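Uncharacterized protein (Staphylococcus saprophyticus subsp. saprophyticus ATCC 15305, PDB 3FOJ) is of unknown function but consists largely of a rhodanese-like domain, the fold on which related sulfurtransferases carry sulfur on a cysteine. Local coordinates at residues N20-R25 / L50-D55; N44-N49 / Q74-N79; Y59-K64 / A70-Y75. One frame throughout, in Å; residues are numbered along the deposited sequence.

Contact 1: residues N20-R25 / L50-D55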
loop_
_atom_site.group_PDB
_atom_site.type_symbol
_atom_site.label_atom_id
_atom_site.label_comp_id
_atom_site.label_asym_id
_atom_site.label_seq_id
_atom_site.Cartn_x
_atom_site.Cartn_y
_atom_site.Cartn_z
ATOM N N ASN A 20 -1.086 -8.291 -1.769
ATOM C CA ASN A 20 -1.225 -7.680 -0.453
ATOM C C ASN A 20 -1.011 -6.177 -0.582
ATOM O O ASN A 20 0.063 -5.738 -0.984
ATOM C CB ASN A 20 -0.173 -8.235 0.504
ATOM C CG ASN A 20 -0.263 -9.738 0.675
ATOM O OD1 ASN A 20 0.752 -10.407 0.865
ATOM N ND2 ASN A 20 -1.474 -10.273 0.631
ATOM N N ILE A 21 -2.031 -5.397 -0.240
ATOM C CA ILE A 21 -1.940 -3.944 -0.305
ATOM C C ILE A 21 -2.126 -3.364 1.093
ATOM O O ILE A 21 -3.010 -3.795 1.830
ATOM C CB ILE A 21 -3.038 -3.343 -1.211
ATOM C CG1 ILE A 21 -2.861 -3.840 -2.646
ATOM C CG2 ILE A 21 -2.991 -1.819 -1.151
ATOM C CD1 ILE A 21 -3.992 -3.437 -3.569
ATOM N N VAL A 22 -1.278 -2.401 1.450
ATOM C CA VAL A 22 -1.362 -1.725 2.741
ATOM C C VAL A 22 -1.496 -0.224 2.480
ATOM O O VAL A 22 -0.606 0.403 1.892
ATOM C CB VAL A 22 -0.108 -1.980 3.620
ATOM C CG1 VAL A 22 -0.230 -1.215 4.932
ATOM C CG2 VAL A 22 0.047 -3.472 3.892
ATOM N N ASP A 23 -2.633 0.321 2.904
ATOM C CA ASP A 23 -2.988 1.735 2.762
ATOM C C ASP A 23 -2.528 2.424 4.049
ATOM O O ASP A 23 -3.072 2.157 5.117
ATOM C CB ASP A 23 -4.513 1.836 2.625
ATOM C CG ASP A 23 -4.998 3.241 2.321
ATOM O OD1 ASP A 23 -4.358 4.226 2.748
ATOM O OD2 ASP A 23 -6.056 3.359 1.664
ATOM N N VAL A 24 -1.542 3.315 3.949
ATOM C CA VAL A 24 -1.011 3.982 5.134
ATOM C C VAL A 24 -1.503 5.411 5.395
ATOM O O VAL A 24 -0.896 6.156 6.171
ATOM C CB VAL A 24 0.543 3.950 5.110
ATOM C CG1 VAL A 24 1.022 2.499 5.059
ATOM C CG2 VAL A 24 1.076 4.711 3.896
ATOM N N ARG A 25 -2.603 5.790 4.754
ATOM C CA ARG A 25 -3.169 7.123 4.952
ATOM C C ARG A 25 -3.858 7.169 6.315
ATOM O O ARG A 25 -3.934 6.156 7.009
ATOM C CB ARG A 25 -4.190 7.434 3.856
ATOM C CG ARG A 25 -3.609 7.515 2.445
ATOM C CD ARG A 25 -4.717 7.726 1.421
ATOM N NE ARG A 25 -5.638 6.595 1.410
ATOM C CZ ARG A 25 -6.854 6.608 0.875
ATOM N NH1 ARG A 25 -7.320 7.707 0.293
ATOM N NH2 ARG A 25 -7.606 5.516 0.931
ATOM N N LEU A 50 4.734 -4.276 12.971
ATOM C CA LEU A 50 5.597 -5.117 12.150
ATOM C C LEU A 50 5.171 -6.586 12.167
ATOM O O LEU A 50 5.424 -7.319 11.213
ATOM C CB LEU A 50 7.056 -4.978 12.606
ATOM C CG LEU A 50 7.725 -3.640 12.267
ATOM C CD1 LEU A 50 9.129 -3.582 12.854
ATOM C CD2 LEU A 50 7.781 -3.480 10.752
ATOM N N ASN A 51 4.507 -7.010 13.238
ATOM C CA ASN A 51 4.055 -8.395 13.354
ATOM C C ASN A 51 2.956 -8.736 12.344
ATOM O O ASN A 51 2.642 -9.908 12.126
ATOM C CB ASN A 51 3.576 -8.663 14.788
ATOM C CG ASN A 51 3.212 -10.116 15.027
ATOM O OD1 ASN A 51 2.042 -10.492 14.981
ATOM N ND2 ASN A 51 4.221 -10.942 15.280
ATOM N N TYR A 52 2.373 -7.714 11.724
ATOM C CA TYR A 52 1.331 -7.931 10.723
ATOM C C TYR A 52 1.916 -8.535 9.447
ATOM O O TYR A 52 1.274 -9.346 8.778
ATOM C CB TYR A 52 0.649 -6.606 10.353
ATOM C CG TYR A 52 -0.245 -6.709 9.134
ATOM C CD1 TYR A 52 -1.533 -7.238 9.234
ATOM C CD2 TYR A 52 0.212 -6.325 7.871
ATOM C CE1 TYR A 52 -2.341 -7.385 8.108
ATOM C CE2 TYR A 52 -0.590 -6.470 6.741
ATOM C CZ TYR A 52 -1.862 -7.000 6.868
ATOM O OH TYR A 52 -2.656 -7.154 5.753
ATOM N N PHE A 53 3.138 -8.122 9.124
ATOM C CA PHE A 53 3.825 -8.541 7.904
ATOM C C PHE A 53 4.476 -9.923 7.926
ATOM O O PHE A 53 5.340 -10.204 8.758
ATOM C CB PHE A 53 4.875 -7.482 7.542
ATOM C CG PHE A 53 4.298 -6.104 7.343
ATOM C CD1 PHE A 53 3.807 -5.708 6.101
ATOM C CD2 PHE A 53 4.217 -5.212 8.410
ATOM C CE1 PHE A 53 3.236 -4.446 5.926
ATOM C CE2 PHE A 53 3.647 -3.952 8.250
ATOM C CZ PHE A 53 3.157 -3.565 7.002
ATOM N N ASN A 54 4.047 -10.771 6.996
ATOM C CA ASN A 54 4.571 -12.126 6.849
ATOM C C ASN A 54 5.874 -12.017 6.055
ATOM O O ASN A 54 5.878 -11.529 4.926
ATOM C CB ASN A 54 3.555 -12.987 6.090
ATOM C CG ASN A 54 3.930 -14.459 6.059
ATOM O OD1 ASN A 54 4.995 -14.832 5.571
ATOM N ND2 ASN A 54 3.046 -15.303 6.575
ATOM N N ASP A 55 6.973 -12.472 6.646
ATOM C CA ASP A 55 8.277 -12.387 5.993
ATOM C C ASP A 55 8.394 -13.155 4.680
ATOM O O ASP A 55 9.316 -12.918 3.902
ATOM C CB ASP A 55 9.376 -12.856 6.950
ATOM C CG ASP A 55 9.463 -12.003 8.200
ATOM O OD1 ASP A 55 9.552 -10.763 8.069
ATOM O OD2 ASP A 55 9.446 -12.570 9.313
HETATM O O HOH W 1 -2.173 -6.460 3.079
#
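Apolar contact between 20-25 and 50-55 rests on one methyl group: CG2 of Val22 lies 3.9 Å from CE1 of Phe53 and 4.2 Å from CE2 of Tyr52. It meets both rings obliquely. Val22 and Phe53 approach from opposite directions, while Val22 and Tyr52 slide past each other. CG2 stands anti to the carbonyl carbon of Val22 and takes both ring contacts, while CG1, anti to the backbone N, takes neither. The rings also pack on each other, with CD2 of Tyr52 3.9 Å above the centre of one Phe53 face. Val22 belongs to strand 20-23 of the parallel sheet of this rhodanese-like domain, and the two aromatic residues, brought in by the short 3-10 turn 50-52 and the residue after it, pack on its side chain. Beyond Phe53, Tyr59 of strand 58-62 meets its ring edge-to-face.

Polar contact across the pair is carried by water. One molecule in the plane of the Tyr52 ring, at its edge, lies 2.8 Å from Tyr52 OH and donates to Ile21 O at 3.1 Å.

Within 20-25, Asp23 OD1 accepts from Arg25 N in an Asx turn. Arg25 NE and NH2 then grip the carboxylate side-on, its oxygens close to the guanidinium plane, NE reaching OD1 at 3.0 Å and NH2 reaching OD2 at 2.8 Å. Gly33 O also receives a hydrogen bond from NH2.

Contact 2: residues N44-N49 / Q74-N79; sequences NSIPDN and QYLEQN
The backbones run closest at Ile46 and Leu76, whose CA atoms are 8.6 Å apart, and at Pro47 and Tyr75, at 8.5 Å, a spacing bridged mainly by side chains. In this rhodanese-like alpha/beta domain the contact joins the loop between strands 39-40 and 58-62 to the C-terminal end of helix 67-77. Within 44-49, Ser45 O accepts from Asp48 N and from Asn49 ND2, which reach it from opposite faces of the carbonyl plane.

Ile46 is the inner half of the contact. Its CG2, anti to the backbone N, touches Tyr75 CD2 at 3.8 Å and Leu76 CD2 at 4.1 Å, and Leu76 also touches Leu50. Pro47 forms the outer half, its side chain and that of Tyr75 crossing at about a right angle: Pro47 CG lies 3.8 Å from Tyr75 CZ, and Pro47 CB 3.4 Å from Tyr75 OH. Both residues meet the Tyr75 ring obliquely. One face of that ring is covered by Asn79, whose ND2 sits 3.3 Å above its centre while donating to Tyr75 O at 2.9 Å.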
loop_
_atom_site.group_PDB
_atom_site.type_symbol
_atom_site.label_atom_id
_atom_site.label_comp_id
_atom_site.label_asym_id
_atom_site.label_seq_id
_atom_site.Cartn_x
_atom_site.Cartn_y
_atom_site.Cartn_z
ATOM N N ASN A 44 2.113 6.396 10.877
ATOM C CA ASN A 44 2.620 6.600 12.228
ATOM C C ASN A 44 2.639 5.329 13.067
ATOM O O ASN A 44 3.458 5.190 13.976
ATOM C CB ASN A 44 1.782 7.655 12.956
ATOM C CG ASN A 44 2.359 8.014 14.311
ATOM O OD1 ASN A 44 3.422 8.628 14.396
ATOM N ND2 ASN A 44 1.670 7.617 15.379
ATOM N N SER A 45 1.733 4.406 12.768
ATOM C CA SER A 45 1.638 3.167 13.528
ATOM C C SER A 45 2.400 1.995 12.928
ATOM O O SER A 45 2.419 0.917 13.507
ATOM C CB SER A 45 0.169 2.773 13.695
ATOM O OG SER A 45 -0.443 2.573 12.437
ATOM N N ILE A 46 3.025 2.194 11.772
ATOM C CA ILE A 46 3.761 1.108 11.135
ATOM C C ILE A 46 4.825 0.464 12.042
ATOM O O ILE A 46 4.936 -0.760 12.094
ATOM C CB ILE A 46 4.393 1.586 9.795
ATOM C CG1 ILE A 46 3.308 1.651 8.709
ATOM C CG2 ILE A 46 5.535 0.657 9.381
ATOM C CD1 ILE A 46 2.785 0.292 8.257
ATOM N N PRO A 47 5.618 1.271 12.770
ATOM C CA PRO A 47 6.642 0.684 13.646
ATOM C C PRO A 47 6.108 -0.278 14.710
ATOM O O PRO A 47 6.812 -1.197 15.136
ATOM C CB PRO A 47 7.311 1.910 14.256
ATOM C CG PRO A 47 7.236 2.900 13.141
ATOM C CD PRO A 47 5.812 2.726 12.650
ATOM N N ASP A 48 4.869 -0.066 15.138
ATOM C CA ASP A 48 4.263 -0.922 16.156
ATOM C C ASP A 48 3.432 -2.053 15.563
ATOM O O ASP A 48 2.816 -2.824 16.298
ATOM C CB ASP A 48 3.380 -0.092 17.096
ATOM C CG ASP A 48 4.185 0.705 18.102
ATOM O OD1 ASP A 48 4.967 0.092 18.861
ATOM O OD2 ASP A 48 4.031 1.942 18.144
ATOM N N ASN A 49 3.421 -2.165 14.240
ATOM C CA ASN A 49 2.639 -3.211 13.591
ATOM C C ASN A 49 3.451 -4.108 12.666
ATOM O O ASN A 49 2.922 -4.649 11.698
ATOM C CB ASN A 49 1.475 -2.580 12.822
ATOM C CG ASN A 49 0.390 -2.063 13.744
ATOM O OD1 ASN A 49 -0.498 -2.810 14.156
ATOM N ND2 ASN A 49 0.469 -0.786 14.093
ATOM N N GLN A 74 10.949 1.820 2.545
ATOM C CA GLN A 74 12.338 1.775 2.996
ATOM C C GLN A 74 12.410 1.275 4.436
ATOM O O GLN A 74 13.259 0.449 4.779
ATOM C CB GLN A 74 12.980 3.158 2.894
ATOM C CG GLN A 74 13.243 3.612 1.468
ATOM C CD GLN A 74 14.061 4.884 1.406
ATOM O OE1 GLN A 74 13.619 5.944 1.849
ATOM N NE2 GLN A 74 15.267 4.783 0.859
ATOM N N TYR A 75 11.511 1.774 5.276
ATOM C CA TYR A 75 11.473 1.361 6.669
ATOM C C TYR A 75 11.206 -0.141 6.765
ATOM O O TYR A 75 11.889 -0.860 7.495
ATOM C CB TYR A 75 10.380 2.129 7.414
ATOM C CG TYR A 75 10.265 1.739 8.862
ATOM C CD1 TYR A 75 11.174 2.215 9.809
ATOM C CD2 TYR A 75 9.280 0.852 9.284
ATOM C CE1 TYR A 75 11.101 1.812 11.135
ATOM C CE2 TYR A 75 9.199 0.442 10.607
ATOM C CZ TYR A 75 10.113 0.924 11.527
ATOM O OH TYR A 75 10.044 0.507 12.832
ATOM N N LEU A 76 10.209 -0.617 6.023
ATOM C CA LEU A 76 9.872 -2.035 6.040
ATOM C C LEU A 76 11.040 -2.903 5.570
ATOM O O LEU A 76 11.378 -3.891 6.218
ATOM C CB LEU A 76 8.633 -2.298 5.178
ATOM C CG LEU A 76 7.335 -1.718 5.749
ATOM C CD1 LEU A 76 6.208 -1.937 4.759
ATOM C CD2 LEU A 76 7.005 -2.381 7.088
ATOM N N GLU A 77 11.663 -2.530 4.454
ATOM C CA GLU A 77 12.791 -3.304 3.936
ATOM C C GLU A 77 13.941 -3.366 4.941
ATOM O O GLU A 77 14.608 -4.393 5.068
ATOM C CB GLU A 77 13.292 -2.706 2.614
ATOM C CG GLU A 77 12.399 -2.982 1.400
ATOM C CD GLU A 77 12.534 -4.403 0.857
ATOM O OE1 GLU A 77 13.529 -5.094 1.178
ATOM O OE2 GLU A 77 11.649 -4.826 0.084
ATOM N N GLN A 78 14.162 -2.274 5.664
ATOM C CA GLN A 78 15.230 -2.222 6.658
ATOM C C GLN A 78 14.864 -3.000 7.922
ATOM O O GLN A 78 15.650 -3.087 8.869
ATOM C CB GLN A 78 15.577 -0.762 6.976
ATOM C CG GLN A 78 16.132 -0.020 5.759
ATOM C CD GLN A 78 16.487 1.430 6.027
ATOM O OE1 GLN A 78 16.734 2.197 5.094
ATOM N NE2 GLN A 78 16.522 1.813 7.296
ATOM N N ASN A 79 13.660 -3.568 7.932
ATOM C CA ASN A 79 13.201 -4.378 9.051
ATOM C C ASN A 79 12.888 -5.805 8.579
ATOM O O ASN A 79 12.165 -6.553 9.238
ATOM C CB ASN A 79 11.987 -3.718 9.729
ATOM C CG ASN A 79 12.395 -2.623 10.714
ATOM O OD1 ASN A 79 12.873 -2.910 11.813
ATOM N ND2 ASN A 79 12.221 -1.367 10.318
#

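Contact 3: residues Y59-K64 / A70-Y75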
loop_
_atom_site.group_PDB
_atom_site.type_symbol
_atom_site.label_atom_id
_atom_site.label_comp_id
_atom_site.label_asym_id
_atom_site.label_seq_id
_atom_site.Cartn_x
_atom_site.Cartn_y
_atom_site.Cartn_z
ATOM N N TYR A 59 4.468 -6.919 0.136
ATOM C CA TYR A 59 3.399 -5.953 0.355
ATOM C C TYR A 59 3.556 -4.685 -0.475
ATOM O O TYR A 59 4.639 -4.102 -0.542
ATOM C CB TYR A 59 3.336 -5.589 1.840
ATOM C CG TYR A 59 3.047 -6.774 2.729
ATOM C CD1 TYR A 59 4.051 -7.688 3.070
ATOM C CD2 TYR A 59 1.753 -7.019 3.182
ATOM C CE1 TYR A 59 3.761 -8.816 3.840
ATOM C CE2 TYR A 59 1.455 -8.133 3.941
ATOM C CZ TYR A 59 2.457 -9.030 4.268
ATOM O OH TYR A 59 2.137 -10.142 5.012
ATOM N N TYR A 60 2.458 -4.271 -1.102
ATOM C CA TYR A 60 2.439 -3.067 -1.919
ATOM C C TYR A 60 1.892 -1.956 -1.035
ATOM O O TYR A 60 0.792 -2.061 -0.505
ATOM C CB TYR A 60 1.569 -3.288 -3.160
ATOM C CG TYR A 60 2.160 -4.314 -4.106
ATOM C CD1 TYR A 60 1.989 -5.681 -3.889
ATOM C CD2 TYR A 60 2.937 -3.915 -5.193
ATOM C CE1 TYR A 60 2.587 -6.631 -4.736
ATOM C CE2 TYR A 60 3.535 -4.849 -6.038
ATOM C CZ TYR A 60 3.357 -6.198 -5.807
ATOM O OH TYR A 60 3.953 -7.110 -6.650
ATOM N N ILE A 61 2.674 -0.893 -0.882
ATOM C CA ILE A 61 2.315 0.212 -0.001
ATOM C C ILE A 61 1.808 1.432 -0.751
ATOM O O ILE A 61 2.446 1.897 -1.691
ATOM C CB ILE A 61 3.541 0.620 0.841
ATOM C CG1 ILE A 61 4.225 -0.637 1.412
ATOM C CG2 ILE A 61 3.133 1.600 1.926
ATOM C CD1 ILE A 61 3.333 -1.537 2.267
ATOM N N ILE A 62 0.667 1.964 -0.318
ATOM C CA ILE A 62 0.092 3.134 -0.976
ATOM C C ILE A 62 -0.355 4.203 0.025
ATOM O O ILE A 62 -0.822 3.890 1.118
ATOM C CB ILE A 62 -1.102 2.713 -1.884
ATOM C CG1 ILE A 62 -1.492 3.867 -2.800
ATOM C CG2 ILE A 62 -2.288 2.264 -1.035
ATOM C CD1 ILE A 62 -2.509 3.469 -3.855
ATOM N N CYS A 63 -0.180 5.466 -0.354
ATOM C CA CYS A 63 -0.570 6.589 0.484
ATOM C C CYS A 63 -1.284 7.588 -0.417
ATOM O O CYS A 63 -1.710 7.237 -1.512
ATOM C CB CYS A 63 0.659 7.237 1.129
ATOM S SG CYS A 63 1.828 7.980 -0.027
ATOM N N LYS A 64 -1.426 8.828 0.036
ATOM C CA LYS A 64 -2.097 9.837 -0.773
ATOM C C LYS A 64 -1.318 10.234 -2.030
ATOM O O LYS A 64 -1.868 10.215 -3.133
ATOM C CB LYS A 64 -2.368 11.096 0.062
ATOM C CG LYS A 64 -2.871 12.286 -0.756
ATOM C CD LYS A 64 -2.805 13.572 0.056
ATOM C CE LYS A 64 -3.038 14.800 -0.817
ATOM N NZ LYS A 64 -2.756 16.062 -0.075
ATOM N N ALA A 70 6.738 5.572 0.050
ATOM C CA ALA A 70 8.108 5.189 -0.261
ATOM C C ALA A 70 8.930 5.149 1.023
ATOM O O ALA A 70 9.819 4.309 1.177
ATOM C CB ALA A 70 8.723 6.174 -1.248
ATOM N N GLN A 71 8.630 6.069 1.936
ATOM C CA GLN A 71 9.319 6.137 3.219
ATOM C C GLN A 71 9.018 4.863 3.993
ATOM O O GLN A 71 9.908 4.258 4.596
ATOM C CB GLN A 71 8.840 7.354 4.015
ATOM C CG GLN A 71 9.349 8.681 3.477
ATOM C CD GLN A 71 8.737 9.868 4.189
ATOM O OE1 GLN A 71 7.732 10.425 3.743
ATOM N NE2 GLN A 71 9.332 10.256 5.310
ATOM N N VAL A 72 7.752 4.457 3.968
ATOM C CA VAL A 72 7.330 3.243 4.649
ATOM C C VAL A 72 7.999 2.013 4.032
ATOM O O VAL A 72 8.390 1.094 4.747
ATOM C CB VAL A 72 5.791 3.084 4.595
ATOM C CG1 VAL A 72 5.381 1.702 5.081
ATOM C CG2 VAL A 72 5.137 4.152 5.456
ATOM N N VAL A 73 8.127 1.993 2.707
ATOM C CA VAL A 73 8.762 0.866 2.034
ATOM C C VAL A 73 10.208 0.716 2.505
ATOM O O VAL A 73 10.639 -0.382 2.834
ATOM C CB VAL A 73 8.718 1.034 0.497
ATOM C CG1 VAL A 73 9.589 -0.025 -0.185
ATOM C CG2 VAL A 73 7.275 0.903 0.016
ATOM N N GLN A 74 10.949 1.820 2.545
ATOM C CA GLN A 74 12.338 1.775 2.996
ATOM C C GLN A 74 12.410 1.275 4.436
ATOM O O GLN A 74 13.259 0.449 4.779
ATOM C CB GLN A 74 12.980 3.158 2.894
ATOM C CG GLN A 74 13.243 3.612 1.468
ATOM C CD GLN A 74 14.061 4.884 1.406
ATOM O OE1 GLN A 74 13.619 5.944 1.849
ATOM N NE2 GLN A 74 15.267 4.783 0.859
ATOM N N TYR A 75 11.511 1.774 5.276
ATOM C CA TYR A 75 11.473 1.361 6.669
ATOM C C TYR A 75 11.206 -0.141 6.765
ATOM O O TYR A 75 11.889 -0.860 7.495
ATOM C CB TYR A 75 10.380 2.129 7.414
ATOM C CG TYR A 75 10.265 1.739 8.862
ATOM C CD1 TYR A 75 11.174 2.215 9.809
ATOM C CD2 TYR A 75 9.280 0.852 9.284
ATOM C CE1 TYR A 75 11.101 1.812 11.135
ATOM C CE2 TYR A 75 9.199 0.442 10.607
ATOM C CZ TYR A 75 10.113 0.924 11.527
ATOM O OH TYR A 75 10.044 0.507 12.832
#
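In the beta-alpha-beta unit formed by strand 58-62, helix 67-77 and strand 82-86, the first strand and the helix meet where Ile61 packs against Val72 and Val73. The closest backbone approach is between Ile61 and Val73, with their CA atoms 6.8 Å apart, and the whole interface is apolar and buried. Along the strand the side chains alternate: the CB of Ile61 points at the helix, whereas those of Tyr60 and Ile62 point away from it.

Ile61 reaches the two valines with different branches. Its CG2, anti to the backbone N, goes to Val72, where it meets CG1 at 3.9 Å and CB at 4.0 Å, the two side chains crossing at about a right angle. Its CG1, anti to the carbonyl carbon instead, goes to Val73, the two side chains sliding past each other in opposite directions. Val73 CG2 lies 3.7 Å from Ile61 CG1 and 3.8 Å from Ile61 CB, close to the root of the side chain. The branched isoleucine thus straddles consecutive residues of one helical turn.

In the rhodanese fold, the loop between this strand and this helix is where sulfurtransferases carry their active-site cysteine. Cys63, which directly follows the strand and begins a CKAGGR sequence, occupies the corresponding position, consistent with a similar role here. Its CB faces the helix, and its side chain touches Arg68 and Ser69 near the helix start.

The helix is regular at this point, with Gln74 N bonded to Ala70 O at 3.1 Å and Tyr75 N to Gln71 O at 3.0 Å. Ala83 and Asn85 of strand 82-86 also touch Val73, while Val22 of strand 20-23 lies beside Ile61.

The three contact centres lie about 9 Å from one another, all within one rhodanese-like domain. Contacts 1 and 3 share the parallel sheet, in which strands 20-23 and 58-62 are neighbours; Asn20 O and Tyr60 N lie 2.8 Å apart in a probable hydrogen bond. Contacts 2 and 3 both use helix 67-77 and have Gln74 and Tyr75 in common. Along the chain contact 1 closes before contact 3 opens, whereas the segments of contacts 1 and 2 alternate. Leu76 bridges the set, its CD2 3.9 Å from Phe53 CE2 and its CD1 3.8 Å from Ile61 CD1, so side chains from 44-55, the helix and the sheet meet in shared apolar packing.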